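Local structure of Lv-ranaspumin (Lv-RSN-1) (Leptodactylus vastus, 4K82) at residues 36-41 against 112-117; 95-100 against 108-113. The protein probably acts as a surfactant in the frog's foam nest, lowering surface tension so that foam can form and persist. One frame throughout, in Å; residues are numbered along the deposited sequence.

In the fold
From the N terminus the chain runs through helix 14-24 into helix 29-42, which carries the first half of contact 1. About 70 residues later, most of them helical and none in a strand, the chain reaches helix 107-121, and contact 1 closes this long loop with a disulfide. Contact 2 closes a much shorter loop, from helix 89-102 to the helix that follows it. It nests inside the first. Both end on helix 107-121 and share Ala112 and Val113. The Cys18-Cys67 disulfide interleaves with contact 1 in sequence. The two contacts adjoin where Ile37 meets Leu100 and Phe110, tying three helices together.

Contact 1: 36-41 against 112-117; sequences IICAYQ and AVCDVT
Cys38 and Cys114 are joined by a disulfide, and this covalent bond dominates the contact. The two SG atoms are 2.0 Å apart. Their CA atoms lie 5.5 Å apart, the shortest such distance between 36-41 and 112-117. The two halves of the bridge are built differently. The sulfur sits beside the backbone N on Cys38 but opposite it on Cys114, and from these different positions the two meet between the helices. In the conformer described, the torsion about the S-S bond is -106°, the left-handed sense; both cysteines also have a second conformer. Cys38 SG also packs near the Phe110 ring.

The backbones are helical on both sides. Their axes come within 8.9 Å and their N-to-C directions differ by 44°. This is an interhelical disulfide in an all-helical part of the protein, linking helix 29-42 to helix 107-121 across a long sequence gap.

The apolar part of the contact falls to Thr117 and Ala39. The methyl CG2 of Thr117 lies 3.9 Å from Ala39 N. It is 4.3 Å from Ala39 CB, and at the same range from Cys38 CB. With chi1 at -60°, CG2 stands anti to the backbone N of Thr117 and is directed at the partner helix, while OG1 takes the place beside that N.

OG1 turns back to its own helix. It hydrogen-bonds Val113 O at 2.9 Å, coming from above the carbonyl plane. The same oxygen accepts Thr117 N, so two bonds grip it. The buried hydroxyl is thereby satisfied, and its bond holds the methyl in place. Ala39 also touches Leu54 of helix 48-64; Val116 packs on helix 196-212.

Contact 2: 95-100 against 108-113; sequences GLYKLL and TVFNAV
Leu100 and Phe110 bring the two helical segments nearest each other, yet their CA atoms are still 9.7 Å apart. At this spacing the backbones 95-100 and 108-113 do not touch, and long side chains fill the distance. No hydrogen bond crosses.

The ring of Phe110 carries the second segment's side of the contact. Its CG is anti to the backbone N (chi1 -169°), which extends the ring toward helix 89-102. There it meets the ring of Tyr97. Tyr97 CE1 lies 3.4 Å from Phe110 CE1 and 3.5 Å from Phe110 CZ. Tyr97 CD1 is 3.6 Å from the same CZ. The planes are 27° from parallel and the centroids 5.2 Å apart. The rings are slid so far past each other that they barely overlap, and CE1 and CD1 of the tyrosine meet CE1 and CZ of the phenylalanine at a slant.

Leu100 touches another part of the Phe110 ring. Its CD1 reaches CE2 at 4.0 Å, and the two side chains run at about a right angle. With the Phe110 ring cut back to an alanine, Tyr97 CE1 and Leu100 CD1 would probably both lose their partner, and a gap would open between the helices. Ile105 of the intervening loop and Ala34 of helix 29-42 also border Phe110.

Asp106 OD1 accepts a hydrogen bond from Val109 N near the start of the second helix. Two consecutive helices joined by a short loop and packed through apolar and aromatic side chains make a local helical pair, one of the building blocks of this largely alpha-helical fold.

Contact 1: 36-41 against 112-117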
ATOM      1  N   ILE A  36       0.704  -5.180  -2.958  1.00 19.49           N
ATOM      2  CA  ILE A  36       0.102  -6.395  -3.492  1.00 17.61           C
ATOM      3  C   ILE A  36       0.715  -7.658  -2.901  1.00 17.28           C
ATOM      4  O   ILE A  36       0.002  -8.541  -2.423  1.00 17.27           O
ATOM      5  CB  ILE A  36       0.233  -6.413  -5.007  1.00 17.30           C
ATOM      6  CG1 ILE A  36      -0.596  -5.270  -5.583  1.00 21.00           C
ATOM      7  CG2 ILE A  36      -0.239  -7.756  -5.578  1.00 18.00           C
ATOM      8  CD1 ILE A  36      -0.289  -4.988  -7.049  1.00 20.33           C
ATOM      9  N   ILE A  37       2.041  -7.723  -2.914  1.00 16.36           N
ATOM     10  CA  ILE A  37       2.744  -8.880  -2.376  1.00 14.44           C
ATOM     11  C   ILE A  37       2.439  -9.081  -0.889  1.00 18.19           C
ATOM     12  O   ILE A  37       2.129 -10.180  -0.438  1.00 17.51           O
ATOM     13  CB  ILE A  37       4.264  -8.739  -2.592  1.00 16.75           C
ATOM     14  CG1 ILE A  37       4.592  -8.957  -4.075  1.00 18.69           C
ATOM     15  CG2 ILE A  37       5.016  -9.767  -1.767  1.00 19.60           C
ATOM     16  CD1 ILE A  37       5.929  -8.357  -4.491  1.00 21.65           C
ATOM     17  N   CYS A  38       2.487  -8.012  -0.121  1.00 17.42           N
ATOM     18  CA  CYS A  38       2.284  -8.174   1.304  0.58 19.21           C
ATOM     19  C   CYS A  38       0.818  -8.424   1.653  1.00 19.73           C
ATOM     20  O   CYS A  38       0.525  -9.114   2.617  1.00 20.27           O
ATOM     21  CB  CYS A  38       2.912  -7.009   2.067  0.58 20.93           C
ATOM     22  SG  CYS A  38       4.705  -7.022   1.832  0.58 21.93           S
ATOM     23  N   ALA A  39      -0.104  -7.896   0.851  1.00 17.12           N
ATOM     24  CA  ALA A  39      -1.513  -8.188   1.065  1.00 16.14           C
ATOM     25  C   ALA A  39      -1.763  -9.673   0.852  1.00 19.74           C
ATOM     26  O   ALA A  39      -2.429 -10.334   1.646  1.00 19.30           O
ATOM     27  CB  ALA A  39      -2.383  -7.365   0.119  1.00 18.46           C
ATOM     28  N   TYR A  40      -1.228 -10.202  -0.241  1.00 19.30           N
ATOM     29  CA  TYR A  40      -1.358 -11.622  -0.502  1.00 21.26           C
ATOM     30  C   TYR A  40      -0.767 -12.464   0.630  1.00 19.53           C
ATOM     31  O   TYR A  40      -1.393 -13.416   1.094  1.00 21.29           O
ATOM     32  CB  TYR A  40      -0.715 -11.990  -1.850  1.00 19.08           C
ATOM     33  CG  TYR A  40      -1.020 -13.408  -2.240  1.00 22.52           C
ATOM     34  CD1 TYR A  40      -0.272 -14.459  -1.728  1.00 24.15           C
ATOM     35  CD2 TYR A  40      -2.077 -13.698  -3.086  1.00 22.60           C
ATOM     36  CE1 TYR A  40      -0.568 -15.772  -2.058  1.00 21.74           C
ATOM     37  CE2 TYR A  40      -2.377 -15.009  -3.422  1.00 22.41           C
ATOM     38  CZ  TYR A  40      -1.618 -16.036  -2.893  1.00 23.13           C
ATOM     39  OH  TYR A  40      -1.901 -17.351  -3.213  1.00 27.00           O
ATOM     40  N   GLN A  41       0.430 -12.098   1.086  1.00 16.72           N
ATOM     41  CA  GLN A  41       1.161 -12.901   2.062  1.00 17.47           C
ATOM     42  C   GLN A  41       0.561 -12.835   3.458  1.00 22.72           C
ATOM     43  O   GLN A  41       0.708 -13.785   4.236  1.00 24.00           O
ATOM     44  CB  GLN A  41       2.625 -12.464   2.138  1.00 20.49           C
ATOM     45  CG  GLN A  41       3.492 -12.854   0.950  1.00 20.89           C
ATOM     46  CD  GLN A  41       4.869 -12.237   1.030  1.00 20.43           C
ATOM     47  OE1 GLN A  41       5.055 -11.165   1.627  1.00 27.41           O
ATOM     48  NE2 GLN A  41       5.838 -12.879   0.408  1.00 24.69           N
ATOM     49  N   ALA A 112       9.060  -1.191   4.768  1.00 23.75           N
ATOM     50  CA  ALA A 112       8.256  -0.159   5.416  1.00 24.62           C
ATOM     51  C   ALA A 112       6.838  -0.174   4.860  1.00 22.03           C
ATOM     52  O   ALA A 112       5.868  -0.044   5.599  1.00 21.56           O
ATOM     53  CB  ALA A 112       8.887   1.217   5.227  1.00 26.46           C
ATOM     54  N   VAL A 113       6.725  -0.326   3.542  1.00 20.88           N
ATOM     55  CA  VAL A 113       5.411  -0.438   2.902  1.00 21.46           C
ATOM     56  C   VAL A 113       4.701  -1.723   3.338  1.00 21.00           C
ATOM     57  O   VAL A 113       3.495  -1.730   3.599  1.00 20.60           O
ATOM     58  CB  VAL A 113       5.535  -0.409   1.368  1.00 18.98           C
ATOM     59  CG1 VAL A 113       4.194  -0.704   0.720  1.00 21.66           C
ATOM     60  CG2 VAL A 113       6.067   0.945   0.895  1.00 19.87           C
ATOM     61  N   CYS A 114       5.465  -2.802   3.445  0.54 23.42           N
ATOM     62  CA  CYS A 114       4.916  -4.084   3.849  0.54 22.48           C
ATOM     63  C   CYS A 114       4.339  -4.010   5.262  0.54 22.16           C
ATOM     64  O   CYS A 114       3.231  -4.486   5.522  0.54 22.04           O
ATOM     65  CB  CYS A 114       6.015  -5.142   3.780  0.54 25.68           C
ATOM     66  SG  CYS A 114       5.433  -6.840   3.705  0.54 21.55           S
ATOM     67  N   ASP A 115       5.089  -3.399   6.172  1.00 25.03           N
ATOM     68  CA  ASP A 115       4.628  -3.243   7.552  1.00 22.02           C
ATOM     69  C   ASP A 115       3.340  -2.415   7.637  1.00 23.66           C
ATOM     70  O   ASP A 115       2.408  -2.775   8.364  1.00 24.44           O
ATOM     71  CB  ASP A 115       5.733  -2.657   8.437  1.00 28.61           C
ATOM     72  CG  ASP A 115       6.882  -3.640   8.666  1.00 37.91           C
ATOM     73  OD1 ASP A 115       6.730  -4.840   8.335  1.00 40.19           O
ATOM     74  OD2 ASP A 115       7.938  -3.210   9.180  1.00 41.28           O
ATOM     75  N   VAL A 116       3.277  -1.323   6.875  1.00 20.70           N
ATOM     76  CA  VAL A 116       2.064  -0.523   6.807  1.00 19.96           C
ATOM     77  C   VAL A 116       0.887  -1.317   6.261  1.00 18.84           C
ATOM     78  O   VAL A 116      -0.226  -1.249   6.790  1.00 20.86           O
ATOM     79  CB  VAL A 116       2.280   0.745   5.958  1.00 27.26           C
ATOM     80  CG1 VAL A 116       0.943   1.333   5.520  1.00 25.90           C
ATOM     81  CG2 VAL A 116       3.100   1.760   6.739  1.00 27.58           C
ATOM     82  N   THR A 117       1.138  -2.089   5.206  1.00 19.60           N
ATOM     83  CA  THR A 117       0.091  -2.887   4.602  1.00 18.15           C
ATOM     84  C   THR A 117      -0.477  -3.888   5.604  1.00 19.99           C
ATOM     85  O   THR A 117      -1.693  -4.091   5.663  1.00 20.68           O
ATOM     86  CB  THR A 117       0.600  -3.608   3.320  1.00 20.72           C
ATOM     87  OG1 THR A 117       1.029  -2.632   2.364  1.00 21.37           O
ATOM     88  CG2 THR A 117      -0.488  -4.476   2.693  1.00 22.82           C
TER

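Contact 2: 95-100 against 108-113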
ATOM      1  N   GLY A  95       7.441 -15.852  -6.502  1.00 21.11           N
ATOM      2  CA  GLY A  95       8.401 -15.646  -7.573  1.00 24.04           C
ATOM      3  C   GLY A  95       8.743 -14.184  -7.791  1.00 21.68           C
ATOM      4  O   GLY A  95       9.912 -13.806  -7.943  1.00 23.28           O
ATOM      5  N   LEU A  96       7.711 -13.346  -7.789  1.00 19.50           N
ATOM      6  CA  LEU A  96       7.893 -11.924  -7.985  1.00 21.02           C
ATOM      7  C   LEU A  96       8.711 -11.336  -6.840  1.00 22.76           C
ATOM      8  O   LEU A  96       9.630 -10.540  -7.059  1.00 26.56           O
ATOM      9  CB  LEU A  96       6.531 -11.231  -8.095  1.00 20.88           C
ATOM     10  CG  LEU A  96       6.604  -9.737  -8.357  1.00 25.76           C
ATOM     11  CD1 LEU A  96       7.429  -9.495  -9.619  1.00 25.29           C
ATOM     12  CD2 LEU A  96       5.200  -9.187  -8.503  1.00 28.58           C
ATOM     13  N   TYR A  97       8.384 -11.738  -5.615  1.00 20.74           N
ATOM     14  CA  TYR A  97       9.106 -11.246  -4.453  1.00 21.15           C
ATOM     15  C   TYR A  97      10.601 -11.590  -4.556  1.00 21.86           C
ATOM     16  O   TYR A  97      11.451 -10.720  -4.398  1.00 27.99           O
ATOM     17  CB  TYR A  97       8.481 -11.815  -3.176  1.00 25.41           C
ATOM     18  CG  TYR A  97       9.129 -11.340  -1.896  1.00 23.98           C
ATOM     19  CD1 TYR A  97       9.396  -9.995  -1.684  1.00 29.40           C
ATOM     20  CD2 TYR A  97       9.473 -12.242  -0.905  1.00 30.97           C
ATOM     21  CE1 TYR A  97       9.987  -9.567  -0.511  1.00 29.86           C
ATOM     22  CE2 TYR A  97      10.061 -11.824   0.270  1.00 32.36           C
ATOM     23  CZ  TYR A  97      10.312 -10.490   0.461  1.00 28.87           C
ATOM     24  OH  TYR A  97      10.900 -10.087   1.638  1.00 37.56           O
ATOM     25  N   LYS A  98      10.907 -12.855  -4.829  1.00 21.54           N
ATOM     26  CA  LYS A  98      12.294 -13.289  -5.024  1.00 28.08           C
ATOM     27  C   LYS A  98      12.974 -12.511  -6.147  1.00 26.54           C
ATOM     28  O   LYS A  98      14.120 -12.068  -6.004  1.00 30.73           O
ATOM     29  CB  LYS A  98      12.363 -14.794  -5.308  1.00 27.00           C
ATOM     30  CG  LYS A  98      11.829 -15.673  -4.182  1.00 37.51           C
ATOM     31  CD  LYS A  98      11.981 -17.157  -4.522  1.00 45.64           C
ATOM     32  CE  LYS A  98      10.887 -18.017  -3.879  1.00 48.63           C
ATOM     33  NZ  LYS A  98      11.090 -18.281  -2.421  1.00 55.16           N
ATOM     34  N   LEU A  99      12.259 -12.333  -7.255  1.00 26.22           N
ATOM     35  CA  LEU A  99      12.786 -11.573  -8.381  1.00 26.37           C
ATOM     36  C   LEU A  99      13.141 -10.139  -7.975  1.00 28.48           C
ATOM     37  O   LEU A  99      14.199  -9.621  -8.354  1.00 28.94           O
ATOM     38  CB  LEU A  99      11.784 -11.564  -9.547  1.00 26.61           C
ATOM     39  CG  LEU A  99      12.238 -10.854 -10.819  1.00 27.22           C
ATOM     40  CD1 LEU A  99      13.520 -11.473 -11.353  1.00 28.66           C
ATOM     41  CD2 LEU A  99      11.138 -10.892 -11.875  1.00 29.59           C
ATOM     42  N   LEU A 100      12.256  -9.493  -7.214  1.00 25.41           N
ATOM     43  CA  LEU A 100      12.491  -8.117  -6.802  1.00 27.27           C
ATOM     44  C   LEU A 100      13.782  -8.017  -5.994  1.00 32.45           C
ATOM     45  O   LEU A 100      14.568  -7.097  -6.183  1.00 31.58           O
ATOM     46  CB  LEU A 100      11.305  -7.555  -6.006  1.00 28.60           C
ATOM     47  CG  LEU A 100      10.050  -7.258  -6.828  1.00 28.64           C
ATOM     48  CD1 LEU A 100       8.939  -6.728  -5.931  1.00 29.32           C
ATOM     49  CD2 LEU A 100      10.348  -6.251  -7.945  1.00 28.79           C
ATOM     50  N   THR A 108      14.424  -1.297   2.248  1.00 34.98           N
ATOM     51  CA  THR A 108      13.972  -0.411   3.311  1.00 38.45           C
ATOM     52  C   THR A 108      12.587   0.141   2.983  1.00 28.63           C
ATOM     53  O   THR A 108      11.702   0.178   3.840  1.00 28.08           O
ATOM     54  CB  THR A 108      14.953   0.745   3.549  1.00 42.11           C
ATOM     55  OG1 THR A 108      16.226   0.208   3.930  1.00 39.12           O
ATOM     56  CG2 THR A 108      14.433   1.653   4.652  1.00 38.00           C
ATOM     57  N   VAL A 109      12.405   0.568   1.734  1.00 31.57           N
ATOM     58  CA  VAL A 109      11.109   1.049   1.275  1.00 31.01           C
ATOM     59  C   VAL A 109      10.129  -0.114   1.229  1.00 24.60           C
ATOM     60  O   VAL A 109       9.018  -0.021   1.753  1.00 22.98           O
ATOM     61  CB  VAL A 109      11.205   1.715  -0.115  1.00 30.62           C
ATOM     62  CG1 VAL A 109       9.818   1.928  -0.709  1.00 28.66           C
ATOM     63  CG2 VAL A 109      11.948   3.037  -0.016  1.00 36.72           C
ATOM     64  N   PHE A 110      10.550  -1.219   0.620  1.00 27.94           N
ATOM     65  CA  PHE A 110       9.693  -2.395   0.530  1.00 25.15           C
ATOM     66  C   PHE A 110       9.165  -2.841   1.893  1.00 23.86           C
ATOM     67  O   PHE A 110       7.965  -3.039   2.068  1.00 22.40           O
ATOM     68  CB  PHE A 110      10.429  -3.560  -0.138  1.00 23.61           C
ATOM     69  CG  PHE A 110       9.528  -4.712  -0.490  1.00 27.04           C
ATOM     70  CD1 PHE A 110       9.190  -5.662   0.460  1.00 29.23           C
ATOM     71  CD2 PHE A 110       9.006  -4.835  -1.770  1.00 28.80           C
ATOM     72  CE1 PHE A 110       8.350  -6.716   0.147  1.00 26.98           C
ATOM     73  CE2 PHE A 110       8.171  -5.898  -2.091  1.00 25.92           C
ATOM     74  CZ  PHE A 110       7.845  -6.835  -1.133  1.00 28.03           C
ATOM     75  N   ASN A 111      10.063  -2.989   2.859  1.00 26.25           N
ATOM     76  CA  ASN A 111       9.666  -3.473   4.175  1.00 25.51           C
ATOM     77  C   ASN A 111       8.785  -2.484   4.933  1.00 21.91           C
ATOM     78  O   ASN A 111       7.856  -2.887   5.636  1.00 22.72           O
ATOM     79  CB  ASN A 111      10.896  -3.857   5.007  1.00 28.05           C
ATOM     80  CG  ASN A 111      11.631  -5.054   4.433  1.00 32.20           C
ATOM     81  OD1 ASN A 111      11.046  -5.856   3.702  1.00 30.60           O
ATOM     82  ND2 ASN A 111      12.916  -5.182   4.757  1.00 36.21           N
ATOM     83  N   ALA A 112       9.060  -1.191   4.768  1.00 23.75           N
ATOM     84  CA  ALA A 112       8.256  -0.159   5.416  1.00 24.62           C
ATOM     85  C   ALA A 112       6.838  -0.174   4.860  1.00 22.03           C
ATOM     86  O   ALA A 112       5.868  -0.044   5.599  1.00 21.56           O
ATOM     87  CB  ALA A 112       8.887   1.217   5.227  1.00 26.46           C
ATOM     88  N   VAL A 113       6.725  -0.326   3.542  1.00 20.88           N
ATOM     89  CA  VAL A 113       5.411  -0.438   2.902  1.00 21.46           C
ATOM     90  C   VAL A 113       4.701  -1.723   3.338  1.00 21.00           C
ATOM     91  O   VAL A 113       3.495  -1.730   3.599  1.00 20.60           O
ATOM     92  CB  VAL A 113       5.535  -0.409   1.368  1.00 18.98           C
ATOM     93  CG1 VAL A 113       4.194  -0.704   0.720  1.00 21.66           C
ATOM     94  CG2 VAL A 113       6.067   0.945   0.895  1.00 19.87           C
TER